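Local coordinates for rhamnogalacturonan endolyase YesW (Bacillus subtilis, PDB 2ZUX), which cleaves the rhamnogalacturonan of plant cell-wall pectin by endo-acting beta-elimination with a calcium-rich beta-propeller domain, and requires calcium or manganese for activity, at residues Y128-K133 with L525-T530; D154-D159 with L163-L168; A505-D510 with E514-T519. One frame throughout, in Å; residues are numbered along the deposited sequence.

Contact 1 of 3, residues Y128-K133 with L525-T530; sequences YELILK and LRIYTT. With CA (calcium ion), chain H.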
loop_
_atom_site.group_PDB
_atom_site.type_symbol
_atom_site.label_atom_id
_atom_site.label_comp_id
_atom_site.label_asym_id
_atom_site.label_seq_id
_atom_site.Cartn_x
_atom_site.Cartn_y
_atom_site.Cartn_z
ATOM N N TYR A 128 -2.585 -9.136 -11.556
ATOM C CA TYR A 128 -2.907 -9.104 -10.134
ATOM C C TYR A 128 -4.326 -9.539 -9.817
ATOM O O TYR A 128 -5.266 -9.224 -10.552
ATOM C CB TYR A 128 -2.694 -7.703 -9.565
ATOM C CG TYR A 128 -1.246 -7.294 -9.496
ATOM C CD1 TYR A 128 -0.357 -7.963 -8.659
ATOM C CD2 TYR A 128 -0.769 -6.234 -10.255
ATOM C CE1 TYR A 128 0.970 -7.603 -8.589
ATOM C CE2 TYR A 128 0.558 -5.859 -10.191
ATOM C CZ TYR A 128 1.426 -6.546 -9.364
ATOM O OH TYR A 128 2.749 -6.176 -9.296
ATOM N N GLU A 129 -4.453 -10.250 -8.699
ATOM C CA GLU A 129 -5.714 -10.474 -8.016
ATOM C C GLU A 129 -5.854 -9.420 -6.917
ATOM O O GLU A 129 -4.856 -8.883 -6.422
ATOM C CB GLU A 129 -5.745 -11.865 -7.378
ATOM C CG GLU A 129 -6.061 -13.020 -8.324
ATOM C CD GLU A 129 -5.023 -13.217 -9.412
ATOM O OE1 GLU A 129 -3.839 -13.487 -9.101
ATOM O OE2 GLU A 129 -5.399 -13.126 -10.602
ATOM N N LEU A 130 -7.095 -9.131 -6.542
ATOM C CA LEU A 130 -7.395 -8.246 -5.425
ATOM C C LEU A 130 -7.692 -9.060 -4.174
ATOM O O LEU A 130 -8.510 -9.981 -4.209
ATOM C CB LEU A 130 -8.594 -7.368 -5.770
ATOM C CG LEU A 130 -8.264 -6.193 -6.688
ATOM C CD1 LEU A 130 -9.503 -5.715 -7.439
ATOM C CD2 LEU A 130 -7.600 -5.055 -5.905
ATOM N N ILE A 131 -7.012 -8.718 -3.080
ATOM C CA ILE A 131 -7.268 -9.321 -1.778
ATOM C C ILE A 131 -7.981 -8.248 -0.958
ATOM O O ILE A 131 -7.392 -7.197 -0.665
ATOM C CB ILE A 131 -5.954 -9.782 -1.085
ATOM C CG1 ILE A 131 -5.120 -10.699 -2.002
ATOM C CG2 ILE A 131 -6.243 -10.454 0.264
ATOM C CD1 ILE A 131 -5.820 -11.967 -2.477
ATOM N N LEU A 132 -9.242 -8.503 -0.613
ATOM C CA LEU A 132 -10.109 -7.504 -0.011
ATOM C C LEU A 132 -10.501 -7.822 1.417
ATOM O O LEU A 132 -10.928 -8.941 1.717
ATOM C CB LEU A 132 -11.385 -7.381 -0.846
ATOM C CG LEU A 132 -12.469 -6.418 -0.347
ATOM C CD1 LEU A 132 -11.993 -4.980 -0.477
ATOM C CD2 LEU A 132 -13.759 -6.636 -1.118
ATOM N N LYS A 133 -10.370 -6.822 2.288
ATOM C CA LYS A 133 -10.849 -6.933 3.661
ATOM C C LYS A 133 -12.245 -6.333 3.741
ATOM O O LYS A 133 -12.471 -5.209 3.285
ATOM C CB LYS A 133 -9.893 -6.216 4.621
ATOM C CG LYS A 133 -10.289 -6.300 6.104
ATOM C CD LYS A 133 -9.309 -5.534 7.005
ATOM C CE LYS A 133 -9.510 -4.036 6.872
ATOM N NZ LYS A 133 -8.485 -3.242 7.628
ATOM N N LEU A 525 -16.271 -3.541 -6.689
ATOM C CA LEU A 525 -15.135 -2.619 -6.707
ATOM C C LEU A 525 -15.004 -2.059 -8.115
ATOM O O LEU A 525 -15.212 -2.786 -9.088
ATOM C CB LEU A 525 -13.836 -3.328 -6.325
ATOM C CG LEU A 525 -13.750 -3.986 -4.945
ATOM C CD1 LEU A 525 -12.428 -4.709 -4.806
ATOM C CD2 LEU A 525 -13.928 -2.962 -3.829
ATOM N N ARG A 526 -14.670 -0.779 -8.222
ATOM C CA ARG A 526 -14.428 -0.153 -9.511
ATOM C C ARG A 526 -12.961 0.198 -9.630
ATOM O O ARG A 526 -12.408 0.846 -8.740
ATOM C CB ARG A 526 -15.249 1.123 -9.652
ATOM C CG ARG A 526 -16.753 0.925 -9.681
ATOM C CD ARG A 526 -17.407 2.261 -9.888
ATOM N NE ARG A 526 -18.862 2.186 -9.921
ATOM C CZ ARG A 526 -19.644 3.257 -9.981
ATOM N NH1 ARG A 526 -19.107 4.468 -10.019
ATOM N NH2 ARG A 526 -20.962 3.110 -10.000
ATOM N N ILE A 527 -12.339 -0.233 -10.725
ATOM C CA ILE A 527 -10.946 0.099 -10.987
ATOM C C ILE A 527 -10.908 1.199 -12.040
ATOM O O ILE A 527 -11.294 0.968 -13.187
ATOM C CB ILE A 527 -10.151 -1.114 -11.506
ATOM C CG1 ILE A 527 -10.356 -2.337 -10.597
ATOM C CG2 ILE A 527 -8.667 -0.745 -11.641
ATOM C CD1 ILE A 527 -9.669 -3.607 -11.102
ATOM N N TYR A 528 -10.465 2.389 -11.643
ATOM C CA TYR A 528 -10.312 3.519 -12.554
ATOM C C TYR A 528 -8.872 3.565 -13.045
ATOM O O TYR A 528 -7.940 3.479 -12.248
ATOM C CB TYR A 528 -10.637 4.828 -11.834
ATOM C CG TYR A 528 -12.109 5.027 -11.532
ATOM C CD1 TYR A 528 -12.881 5.914 -12.290
ATOM C CD2 TYR A 528 -12.732 4.339 -10.493
ATOM C CE1 TYR A 528 -14.238 6.099 -12.012
ATOM C CE2 TYR A 528 -14.084 4.521 -10.211
ATOM C CZ TYR A 528 -14.821 5.397 -10.975
ATOM O OH TYR A 528 -16.163 5.565 -10.683
ATOM N N THR A 529 -8.695 3.681 -14.357
ATOM C CA THR A 529 -7.385 3.874 -14.966
ATOM C C THR A 529 -7.444 5.158 -15.775
ATOM O O THR A 529 -8.471 5.470 -16.375
ATOM C CB THR A 529 -6.950 2.658 -15.832
ATOM O OG1 THR A 529 -5.546 2.741 -16.119
ATOM C CG2 THR A 529 -7.731 2.570 -17.150
ATOM N N THR A 530 -6.363 5.922 -15.781
ATOM C CA THR A 530 -6.373 7.191 -16.487
ATOM C C THR A 530 -6.443 7.019 -18.008
ATOM O O THR A 530 -5.898 6.060 -18.566
ATOM C CB THR A 530 -5.172 8.078 -16.092
ATOM O OG1 THR A 530 -5.422 9.412 -16.542
ATOM C CG2 THR A 530 -3.864 7.574 -16.696
HETATM CA CA CA H . -3.188 -13.644 -11.560
HETATM O O HOH W 1 -4.846 -13.515 -13.269
#
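Leu-130 and Leu-525 meet tip to tip across the interface between two sheets of the beta-propeller, their CD1 methyls 4.1 Å apart. The same CD1 of Leu-130 also touches the end of Ile-527, lying 4.2 Å from its CD1. Leu-132, two residues further along its strand and on the same face, adds a looser contact, its CD1 4.4 Å from CD1 of Leu-525. Four aliphatic side chains thus make the whole contact, without a hydrogen bond between the segments. The strand axes approach no closer than 11.4 Å and run at 133° to each other, so this is packing of one sheet's face on another.

What positions these methyls is the alternation of each strand. Leu-130 and Leu-132 alternate with Ile-131, which turns to the other face and packs on Ile-153 and Ala-155. In Leu-130, CG lies beside the backbone N (chi1 -78°), and from there the CD1 branch extends toward Leu-525. Behind the contact, Val-119 supports Leu-130, while Val-516 and Arg-518 flank Leu-525 and Glu-514 lies against Ile-527. The pairing brings strands nearly 400 residues apart in sequence together, joining an early sheet of the propeller to one assembled largely from its C-terminal strands.

One residue before Leu-130, the strand begins at a calcium site whose spacing of ligands recalls the start of an EF-hand loop, though shortened, with the glutamate at the ninth position: Asp-121, Asp-123, Asp-125 and the carbonyl of Gln-127 precede Glu-129. The Glu-129 chain bends at chi2, and its carboxylate closes the loop by gripping the metal with both oxygens. OE1 also accepts the backbone N-H of Val-122. Water 1 completes the calcium shell, its oxygen 2.4 Å from the metal.

Contact 2 of 3, residues D154-D159 with L163-L168; sequences DAYKLD and LWRINL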
loop_
_atom_site.group_PDB
_atom_site.type_symbol
_atom_site.label_atom_id
_atom_site.label_comp_id
_atom_site.label_asym_id
_atom_site.label_seq_id
_atom_site.Cartn_x
_atom_site.Cartn_y
_atom_site.Cartn_z
ATOM N N ASP A 154 -11.307 -11.732 1.335
ATOM C CA ASP A 154 -11.610 -12.435 0.083
ATOM C C ASP A 154 -10.503 -12.244 -0.938
ATOM O O ASP A 154 -9.781 -11.250 -0.899
ATOM C CB ASP A 154 -12.876 -11.870 -0.568
ATOM C CG ASP A 154 -14.153 -12.193 0.177
ATOM O OD1 ASP A 154 -14.139 -12.874 1.219
ATOM O OD2 ASP A 154 -15.214 -11.748 -0.312
ATOM N N ALA A 155 -10.417 -13.171 -1.891
ATOM C CA ALA A 155 -9.606 -12.968 -3.093
ATOM C C ALA A 155 -10.497 -12.971 -4.318
ATOM O O ALA A 155 -11.318 -13.879 -4.481
ATOM C CB ALA A 155 -8.552 -14.040 -3.222
ATOM N N TYR A 156 -10.312 -11.967 -5.175
ATOM C CA TYR A 156 -11.027 -11.874 -6.455
ATOM C C TYR A 156 -10.063 -11.758 -7.621
ATOM O O TYR A 156 -9.074 -11.020 -7.559
ATOM C CB TYR A 156 -11.947 -10.647 -6.487
ATOM C CG TYR A 156 -13.078 -10.727 -5.509
ATOM C CD1 TYR A 156 -14.293 -11.303 -5.875
ATOM C CD2 TYR A 156 -12.939 -10.233 -4.209
ATOM C CE1 TYR A 156 -15.335 -11.401 -4.970
ATOM C CE2 TYR A 156 -13.971 -10.328 -3.303
ATOM C CZ TYR A 156 -15.170 -10.905 -3.692
ATOM O OH TYR A 156 -16.199 -11.003 -2.784
ATOM N N LYS A 157 -10.363 -12.478 -8.697
ATOM C CA LYS A 157 -9.755 -12.181 -9.983
ATOM C C LYS A 157 -10.435 -10.946 -10.551
ATOM O O LYS A 157 -11.564 -10.623 -10.173
ATOM C CB LYS A 157 -9.918 -13.358 -10.941
ATOM C CG LYS A 157 -9.076 -14.549 -10.558
ATOM C CD LYS A 157 -9.205 -15.672 -11.577
ATOM C CE LYS A 157 -7.977 -16.555 -11.548
ATOM N NZ LYS A 157 -6.771 -15.825 -12.048
ATOM N N LEU A 158 -9.761 -10.255 -11.465
ATOM C CA LEU A 158 -10.336 -9.046 -12.054
ATOM C C LEU A 158 -11.612 -9.339 -12.852
ATOM O O LEU A 158 -12.452 -8.457 -13.023
ATOM C CB LEU A 158 -9.305 -8.294 -12.904
ATOM C CG LEU A 158 -8.014 -7.885 -12.184
ATOM C CD1 LEU A 158 -7.209 -6.956 -13.091
ATOM C CD2 LEU A 158 -8.275 -7.228 -10.820
ATOM N N ASP A 159 -11.791 -10.592 -13.276
ATOM C CA ASP A 159 -13.006 -10.967 -14.008
ATOM C C ASP A 159 -14.208 -11.205 -13.084
ATOM O O ASP A 159 -15.307 -11.526 -13.549
ATOM C CB ASP A 159 -12.750 -12.158 -14.947
ATOM C CG ASP A 159 -12.587 -13.486 -14.217
ATOM O OD1 ASP A 159 -12.644 -13.533 -12.972
ATOM O OD2 ASP A 159 -12.411 -14.511 -14.909
ATOM N N LEU A 163 -12.211 -16.313 -5.491
ATOM C CA LEU A 163 -11.376 -17.491 -5.280
ATOM C C LEU A 163 -11.593 -18.143 -3.928
ATOM O O LEU A 163 -11.563 -19.370 -3.825
ATOM C CB LEU A 163 -9.898 -17.159 -5.485
ATOM C CG LEU A 163 -9.543 -16.611 -6.869
ATOM C CD1 LEU A 163 -8.068 -16.294 -6.937
ATOM C CD2 LEU A 163 -9.933 -17.589 -7.983
ATOM N N TRP A 164 -11.797 -17.320 -2.899
ATOM C CA TRP A 164 -11.993 -17.800 -1.538
ATOM C C TRP A 164 -12.359 -16.684 -0.588
ATOM O O TRP A 164 -12.233 -15.500 -0.920
ATOM C CB TRP A 164 -10.733 -18.503 -1.014
ATOM C CG TRP A 164 -9.427 -17.777 -1.233
ATOM C CD1 TRP A 164 -8.521 -18.017 -2.224
ATOM C CD2 TRP A 164 -8.865 -16.725 -0.430
ATOM N NE1 TRP A 164 -7.435 -17.189 -2.096
ATOM C CE2 TRP A 164 -7.615 -16.389 -0.999
ATOM C CE3 TRP A 164 -9.294 -16.034 0.712
ATOM C CZ2 TRP A 164 -6.795 -15.383 -0.473
ATOM C CZ3 TRP A 164 -8.478 -15.027 1.234
ATOM C CH2 TRP A 164 -7.239 -14.723 0.641
ATOM N N ARG A 165 -12.814 -17.101 0.589
ATOM C CA ARG A 165 -13.020 -16.234 1.737
ATOM C C ARG A 165 -12.397 -16.883 2.960
ATOM O O ARG A 165 -12.619 -18.073 3.224
ATOM C CB ARG A 165 -14.517 -16.001 1.990
ATOM C CG ARG A 165 -14.851 -15.330 3.341
ATOM C CD ARG A 165 -16.286 -14.826 3.391
ATOM N NE ARG A 165 -16.504 -13.877 2.302
ATOM C CZ ARG A 165 -17.684 -13.554 1.783
ATOM N NH1 ARG A 165 -18.813 -14.070 2.268
ATOM N NH2 ARG A 165 -17.734 -12.694 0.777
ATOM N N ILE A 166 -11.623 -16.091 3.697
ATOM C CA ILE A 166 -11.127 -16.460 5.018
ATOM C C ILE A 166 -11.950 -15.691 6.043
ATOM O O ILE A 166 -12.160 -14.484 5.895
ATOM C CB ILE A 166 -9.626 -16.099 5.166
ATOM C CG1 ILE A 166 -8.778 -16.996 4.264
ATOM C CG2 ILE A 166 -9.154 -16.176 6.641
ATOM C CD1 ILE A 166 -7.322 -16.589 4.182
ATOM N N ASN A 167 -12.430 -16.392 7.065
ATOM C CA ASN A 167 -13.139 -15.752 8.158
ATOM C C ASN A 167 -12.243 -15.783 9.390
ATOM O O ASN A 167 -11.972 -16.854 9.934
ATOM C CB ASN A 167 -14.465 -16.470 8.437
ATOM C CG ASN A 167 -15.270 -15.787 9.527
ATOM O OD1 ASN A 167 -14.710 -15.122 10.399
ATOM N ND2 ASN A 167 -16.587 -15.931 9.477
ATOM N N LEU A 168 -11.766 -14.620 9.828
ATOM C CA LEU A 168 -10.791 -14.607 10.921
ATOM C C LEU A 168 -11.395 -15.032 12.261
ATOM O O LEU A 168 -10.669 -15.463 13.155
ATOM C CB LEU A 168 -10.084 -13.252 11.016
ATOM C CG LEU A 168 -9.047 -13.055 9.903
ATOM C CD1 LEU A 168 -8.729 -11.598 9.724
ATOM C CD2 LEU A 168 -7.767 -13.836 10.191
#
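Asp-154 and Arg-165 are joined by a side-on salt bridge, the side-chain polar link between the two strands of this antiparallel beta hairpin, whose second strand forms an edge of its sheet. Arg-165 NE reaches Asp-154 OD1 at 2.8 Å and NH2 reaches OD2 at 2.9 Å, each N-H pointing almost straight at a syn lone pair. Carboxylate and guanidinium lie nearly coplanar, 13° apart. The arginine chain starts opposite its backbone N (chi1 168°) and runs beside the aspartate before bending at chi3 to present that edge.

Backbone hydrogen bonds hold the strands beneath. Ala-155 N donates to Trp-164 O at 3.1 Å, while Ala-155 O accepts from Leu-163 N at 2.8 Å. Two residues therefore face one, a classic beta bulge, with Leu-163 at its first position carrying the near-helical psi of -38° usual there.

Among the apolar contacts, Ala-155 and Trp-164 meet on the face opposite the salt bridge. The methyl of Ala-155 makes a CH-pi contact over the five-membered ring of Trp-164, its CB 3.7 Å from the ring centroid. The indole NE1 is bound to Gly-236 O. Near the turn of the hairpin, Lys-157 and Leu-163 cross at about a right angle, CG of the lysine 4.1 Å from CD2 of the leucine, before NZ continues to a salt bridge with Asp-123 of a calcium site.

Arg-165 NH2 donates again to the carbonyl of Asp-97. Asp-154 OD2 also accepts from Trp-134 NE1 and, weakly, from the hydroxyl of Tyr-156, itself hydrogen-bonded to the backbone N of Asp-97. With two arginine nitrogens, the Trp-134 N-H and a weak hydroxyl bond directed at it, the buried carboxylate would probably be stabilised in its charged form and prevented from turning about its CB-CG bond.

Contact 3 of 3, residues A505-D510 with E514-T519; sequences ADLLGD and EVVWRT. With CA (calcium ion), chain E.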
loop_
_atom_site.group_PDB
_atom_site.type_symbol
_atom_site.label_atom_id
_atom_site.label_comp_id
_atom_site.label_asym_id
_atom_site.label_seq_id
_atom_site.Cartn_x
_atom_site.Cartn_y
_atom_site.Cartn_z
ATOM N N ALA A 505 -2.827 1.971 -6.758
ATOM C CA ALA A 505 -1.616 1.284 -7.211
ATOM C C ALA A 505 -1.565 1.298 -8.719
ATOM O O ALA A 505 -2.608 1.219 -9.383
ATOM C CB ALA A 505 -1.601 -0.161 -6.727
ATOM N N ASP A 506 -0.355 1.354 -9.265
ATOM C CA ASP A 506 -0.180 1.079 -10.696
ATOM C C ASP A 506 -0.329 -0.419 -10.932
ATOM O O ASP A 506 0.654 -1.170 -10.880
ATOM C CB ASP A 506 1.181 1.556 -11.193
ATOM C CG ASP A 506 1.435 1.174 -12.635
ATOM O OD1 ASP A 506 0.455 0.924 -13.379
ATOM O OD2 ASP A 506 2.612 1.128 -13.021
ATOM N N LEU A 507 -1.562 -0.852 -11.177
ATOM C CA LEU A 507 -1.825 -2.281 -11.308
ATOM C C LEU A 507 -2.089 -2.753 -12.735
ATOM O O LEU A 507 -2.115 -3.949 -12.978
ATOM C CB LEU A 507 -2.914 -2.757 -10.335
ATOM C CG LEU A 507 -4.202 -1.977 -10.120
ATOM C CD1 LEU A 507 -5.120 -2.077 -11.319
ATOM C CD2 LEU A 507 -4.925 -2.491 -8.873
ATOM N N LEU A 508 -2.290 -1.819 -13.659
ATOM C CA LEU A 508 -2.405 -2.151 -15.085
ATOM C C LEU A 508 -2.035 -0.926 -15.908
ATOM O O LEU A 508 -1.892 0.166 -15.369
ATOM C CB LEU A 508 -3.802 -2.660 -15.453
ATOM C CG LEU A 508 -5.032 -1.900 -14.990
ATOM C CD1 LEU A 508 -5.342 -0.730 -15.903
ATOM C CD2 LEU A 508 -6.237 -2.856 -14.915
ATOM N N GLY A 509 -1.849 -1.110 -17.208
ATOM C CA GLY A 509 -1.545 0.011 -18.085
ATOM C C GLY A 509 -0.172 0.599 -17.826
ATOM O O GLY A 509 0.710 -0.078 -17.287
ATOM N N ASP A 510 -0.012 1.864 -18.210
ATOM C CA ASP A 510 1.264 2.556 -18.048
ATOM C C ASP A 510 1.478 3.043 -16.620
ATOM O O ASP A 510 0.725 2.688 -15.712
ATOM C CB ASP A 510 1.434 3.681 -19.092
ATOM C CG ASP A 510 0.530 4.891 -18.848
ATOM O OD1 ASP A 510 -0.041 5.057 -17.742
ATOM O OD2 ASP A 510 0.435 5.724 -19.778
ATOM N N GLU A 514 -3.672 3.423 -10.825
ATOM C CA GLU A 514 -5.105 3.132 -10.831
ATOM C C GLU A 514 -5.669 3.363 -9.439
ATOM O O GLU A 514 -4.931 3.360 -8.439
ATOM C CB GLU A 514 -5.361 1.684 -11.241
ATOM C CG GLU A 514 -5.192 1.394 -12.729
ATOM C CD GLU A 514 -3.793 1.700 -13.256
ATOM O OE1 GLU A 514 -2.803 1.141 -12.723
ATOM O OE2 GLU A 514 -3.677 2.513 -14.206
ATOM N N VAL A 515 -6.978 3.580 -9.378
ATOM C CA VAL A 515 -7.675 3.669 -8.101
ATOM C C VAL A 515 -8.763 2.617 -8.066
ATOM O O VAL A 515 -9.522 2.460 -9.026
ATOM C CB VAL A 515 -8.326 5.037 -7.873
ATOM C CG1 VAL A 515 -8.816 5.147 -6.435
ATOM C CG2 VAL A 515 -7.359 6.153 -8.179
ATOM N N VAL A 516 -8.830 1.895 -6.952
ATOM C CA VAL A 516 -9.901 0.952 -6.704
ATOM C C VAL A 516 -10.776 1.551 -5.608
ATOM O O VAL A 516 -10.315 1.721 -4.474
ATOM C CB VAL A 516 -9.362 -0.417 -6.249
ATOM C CG1 VAL A 516 -10.514 -1.416 -6.073
ATOM C CG2 VAL A 516 -8.322 -0.940 -7.241
ATOM N N TRP A 517 -12.020 1.904 -5.954
ATOM C CA TRP A 517 -13.014 2.347 -4.969
ATOM C C TRP A 517 -14.174 1.367 -4.974
ATOM O O TRP A 517 -14.566 0.865 -6.025
ATOM C CB TRP A 517 -13.598 3.718 -5.323
ATOM C CG TRP A 517 -12.788 4.939 -4.995
ATOM C CD1 TRP A 517 -12.483 5.429 -3.757
ATOM C CD2 TRP A 517 -12.261 5.877 -5.938
ATOM N NE1 TRP A 517 -11.764 6.603 -3.872
ATOM C CE2 TRP A 517 -11.620 6.899 -5.203
ATOM C CE3 TRP A 517 -12.255 5.942 -7.337
ATOM C CZ2 TRP A 517 -10.985 7.982 -5.826
ATOM C CZ3 TRP A 517 -11.627 7.010 -7.954
ATOM C CH2 TRP A 517 -10.996 8.013 -7.199
ATOM N N ARG A 518 -14.750 1.115 -3.809
ATOM C CA ARG A 518 -16.000 0.366 -3.740
ATOM C C ARG A 518 -17.159 1.230 -4.229
ATOM O O ARG A 518 -17.087 2.463 -4.200
ATOM C CB ARG A 518 -16.279 -0.072 -2.304
ATOM C CG ARG A 518 -16.446 1.077 -1.333
ATOM C CD ARG A 518 -17.000 0.607 -0.009
ATOM N NE ARG A 518 -17.016 1.691 0.964
ATOM C CZ ARG A 518 -18.097 2.384 1.298
ATOM N NH1 ARG A 518 -19.265 2.105 0.728
ATOM N NH2 ARG A 518 -18.010 3.353 2.201
ATOM N N THR A 519 -18.234 0.585 -4.678
ATOM C CA THR A 519 -19.505 1.279 -4.848
ATOM C C THR A 519 -20.089 1.551 -3.463
ATOM O O THR A 519 -19.679 0.936 -2.475
ATOM C CB THR A 519 -20.501 0.441 -5.658
ATOM O OG1 THR A 519 -20.713 -0.812 -4.998
ATOM C CG2 THR A 519 -19.982 0.188 -7.064
HETATM CA CA CA E . -1.235 2.186 -14.525
HETATM O O HOH W 2 -1.889 3.661 -16.358
#
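A bend at chi2 (60°) curls the carboxylate of Glu-514 back toward the backbone N-H groups of Leu-507 and Leu-508, just after the inverse gamma turn centred on Asp-506. The two leucines, with chi1 of 44° and 48°, bring their CD1 methyls against CG of Glu-514. The result is a calcium-binding loop of the propeller: five ligand residues, at every second position, run from Asp-506 through the carbonyls of Leu-508, Asp-510 and Arg-512 to Glu-514. Behind it, Ala-505 and Glu-514 form an antiparallel hydrogen-bonded pair.

OE1 of Glu-514 does double duty, binding the metal and accepting two backbone N-H groups. Leu-507 N lies 2.8 Å from Glu-514 OE1. Leu-508 N approaches Glu-514 OE1 from above the carboxylate plane, at 3.1 Å. OE2, also on calcium, is held by Thr-529. Asp-506 brings OD1 alongside, its OD2 fixed by Thr-540 and Leu-541.

Leu-507 CD1 lies 3.7 Å from Glu-514 CG, and CD2 rests against Val-516 CG2. A serine here would probably open a gap beside both, leaving Leu-508 CD1 to back the glutamate's CG. On the far side, water 2 binds the calcium and donates to Asp-510 OD1, 2.7 Å from the water oxygen.

Overall arrangement
Strand 129-136 is the shared element of contacts 1 and 2, whose centres lie 12 Å apart: one face meets 525-530, while its edge pairs with 152-156 through bonds such as Leu-132 N to Asp-154 O, 2.8 Å. Contact 3 sits closer, its centre 6 Å from that of contact 1, because 514-519 and 524-528 are neighbouring strands. Contacts 2 and 3, 18 Å apart between centres, do not touch. Each sheet meeting in contact 1 carries a calcium site, one whose ligand Asp-123 pairs with Lys-157 of contact 2, the other built by contact 3. A bound rhamnose lies about 10 Å from the side chain of Leu-132, and one about 10 Å from that of Arg-165.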